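Local atomic coordinates of angiogenin-1 (Salmo salar, PDB entry 7BFK), a protein that probably cleaves RNA as a secreted endonuclease of the pancreatic ribonuclease family. Residues I30-R35 against C92-S97. Sequence-based numbering, arbitrary orientation.
Sequences ILNLNR and CTYKGS
On helix 24-32, beside a disulfide of the ribonuclease A fold, Asn32 meets Tyr94 and Cys92 at the start of the long strand 93-108. The side chains of Asn32 and Tyr94 approach from opposite directions, and ND2 of Asn32 donates a hydrogen bond to OH of Tyr94 at 2.9 Å. It is nearly straight, 171° at the hydrogen, and the hydroxyl oxygen lies almost in the amide plane. That plane and the phenol ring are 28° apart, and ND2 sits at the ring's edge, 3.7 Å from CE2 of Tyr94. The same nitrogen also touches SG of Cys92, 3.6 Å from ND2 of Asn32, a van der Waals contact; this sulfur is bonded to Cys40, one of the disulfides that tie the pancreatic ribonuclease fold together. Both polar ends have a further partner in Lys41, outside the two segments: its backbone N is hydrogen-bonded to OD1 of Asn32 and its backbone O to the hydroxyl of Tyr94. With oxygen and nitrogen both engaged, the amide of the buried Asn32 is held against a flip. With CG anti to its carbonyl carbon (chi1 -70°), the Asn32 side chain carries its amide toward the strand. The backbone O of Asn32 receives the N-H of Arg35, with N of Arg35 3.0 Å away, closing a type I turn from Asn32 to Arg35.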
loop_
_atom_site.group_PDB
_atom_site.type_symbol
_atom_site.label_atom_id
_atom_site.label_comp_id
_atom_site.label_asym_id
_atom_site.label_seq_id
_atom_site.Cartn_x
_atom_site.Cartn_y
_atom_site.Cartn_z
ATOM N N ILE A 30 5.015 -10.512 7.065
ATOM C CA ILE A 30 6.115 -9.501 7.082
ATOM C C ILE A 30 5.617 -8.204 7.733
ATOM O O ILE A 30 6.301 -7.704 8.624
ATOM C CB ILE A 30 6.658 -9.246 5.662
ATOM C CG1 ILE A 30 7.222 -10.520 5.020
ATOM C CG2 ILE A 30 7.676 -8.121 5.675
ATOM C CD1 ILE A 30 8.155 -11.305 5.913
ATOM N N LEU A 31 4.486 -7.654 7.272
ATOM C CA LEU A 31 3.885 -6.423 7.848
ATOM C C LEU A 31 3.449 -6.669 9.302
ATOM O O LEU A 31 3.697 -5.802 10.144
ATOM C CB LEU A 31 2.672 -5.988 7.014
ATOM C CG LEU A 31 2.959 -5.439 5.620
ATOM C CD1 LEU A 31 1.652 -5.067 4.930
ATOM C CD2 LEU A 31 3.897 -4.230 5.670
ATOM N N ASN A 32 2.793 -7.792 9.582
ATOM C CA ASN A 32 2.196 -8.064 10.922
ATOM C C ASN A 32 3.292 -8.209 11.988
ATOM O O ASN A 32 3.070 -7.719 13.126
ATOM C CB ASN A 32 1.253 -9.263 10.871
ATOM C CG ASN A 32 -0.013 -8.949 10.097
ATOM O OD1 ASN A 32 -0.374 -7.791 9.963
ATOM N ND2 ASN A 32 -0.691 -9.968 9.606
ATOM N N LEU A 33 4.424 -8.827 11.640
ATOM C CA LEU A 33 5.557 -9.064 12.585
ATOM C C LEU A 33 6.134 -7.739 13.095
ATOM O O LEU A 33 6.809 -7.775 14.130
ATOM C CB LEU A 33 6.636 -9.895 11.887
ATOM C CG LEU A 33 6.275 -11.355 11.631
ATOM C CD1 LEU A 33 7.230 -11.987 10.633
ATOM C CD2 LEU A 33 6.249 -12.143 12.934
ATOM N N ASN A 34 5.900 -6.618 12.402
ATOM C CA ASN A 34 6.442 -5.292 12.813
ATOM C C ASN A 34 5.378 -4.450 13.523
ATOM O O ASN A 34 5.734 -3.353 13.996
ATOM C CB ASN A 34 7.069 -4.517 11.649
ATOM C CG ASN A 34 8.531 -4.862 11.438
ATOM O OD1 ASN A 34 8.886 -6.027 11.251
ATOM N ND2 ASN A 34 9.387 -3.854 11.467
ATOM N N ARG A 35 4.147 -4.950 13.640
ATOM C CA ARG A 35 3.022 -4.217 14.284
ATOM C C ARG A 35 2.980 -4.527 15.778
ATOM O O ARG A 35 3.111 -5.682 16.178
ATOM C CB ARG A 35 1.686 -4.605 13.642
ATOM C CG ARG A 35 1.718 -4.638 12.122
ATOM C CD ARG A 35 0.358 -4.768 11.463
ATOM N NE ARG A 35 -0.421 -3.539 11.537
ATOM C CZ ARG A 35 -1.577 -3.405 12.174
ATOM N NH1 ARG A 35 -2.131 -4.437 12.788
ATOM N NH2 ARG A 35 -2.187 -2.235 12.173
ATOM N N CYS A 92 -3.442 -15.305 11.790
ATOM C CA CYS A 92 -4.017 -14.404 10.757
ATOM C C CYS A 92 -4.329 -15.212 9.498
ATOM O O CYS A 92 -3.465 -15.981 9.058
ATOM C CB CYS A 92 -3.052 -13.292 10.354
ATOM S SG CYS A 92 -2.456 -12.259 11.715
ATOM N N THR A 93 -5.517 -15.037 8.941
ATOM C CA THR A 93 -5.926 -15.635 7.646
ATOM C C THR A 93 -6.326 -14.497 6.694
ATOM O O THR A 93 -7.034 -13.546 7.152
ATOM C CB THR A 93 -7.040 -16.667 7.843
ATOM O OG1 THR A 93 -7.378 -17.202 6.564
ATOM C CG2 THR A 93 -8.269 -16.087 8.493
ATOM N N TYR A 94 -5.888 -14.579 5.434
ATOM C CA TYR A 94 -6.120 -13.557 4.385
ATOM C C TYR A 94 -6.658 -14.192 3.108
ATOM O O TYR A 94 -6.390 -15.347 2.814
ATOM C CB TYR A 94 -4.834 -12.779 4.087
ATOM C CG TYR A 94 -4.396 -11.895 5.227
ATOM C CD1 TYR A 94 -4.953 -10.638 5.407
ATOM C CD2 TYR A 94 -3.458 -12.321 6.142
ATOM C CE1 TYR A 94 -4.595 -9.835 6.475
ATOM C CE2 TYR A 94 -3.079 -11.527 7.205
ATOM C CZ TYR A 94 -3.640 -10.273 7.369
ATOM O OH TYR A 94 -3.273 -9.486 8.423
ATOM N N LYS A 95 -7.433 -13.406 2.384
ATOM C CA LYS A 95 -7.939 -13.714 1.038
ATOM C C LYS A 95 -7.319 -12.648 0.135
ATOM O O LYS A 95 -7.302 -11.475 0.555
ATOM C CB LYS A 95 -9.473 -13.734 1.072
ATOM C CG LYS A 95 -10.184 -13.521 -0.258
ATOM C CD LYS A 95 -11.678 -13.281 -0.083
ATOM C CE LYS A 95 -11.986 -12.082 0.794
ATOM N NZ LYS A 95 -13.389 -12.098 1.273
ATOM N N GLY A 96 -6.748 -13.055 -0.995
ATOM C CA GLY A 96 -6.117 -12.153 -1.962
ATOM C C GLY A 96 -7.055 -11.866 -3.109
ATOM O O GLY A 96 -7.812 -12.771 -3.506
ATOM N N SER A 97 -7.058 -10.642 -3.610
ATOM C CA SER A 97 -7.872 -10.271 -4.785
ATOM C C SER A 97 -7.073 -9.303 -5.647
ATOM O O SER A 97 -6.180 -8.585 -5.126
ATOM C CB SER A 97 -9.231 -9.738 -4.399
ATOM O OG SER A 97 -9.117 -8.652 -3.508
#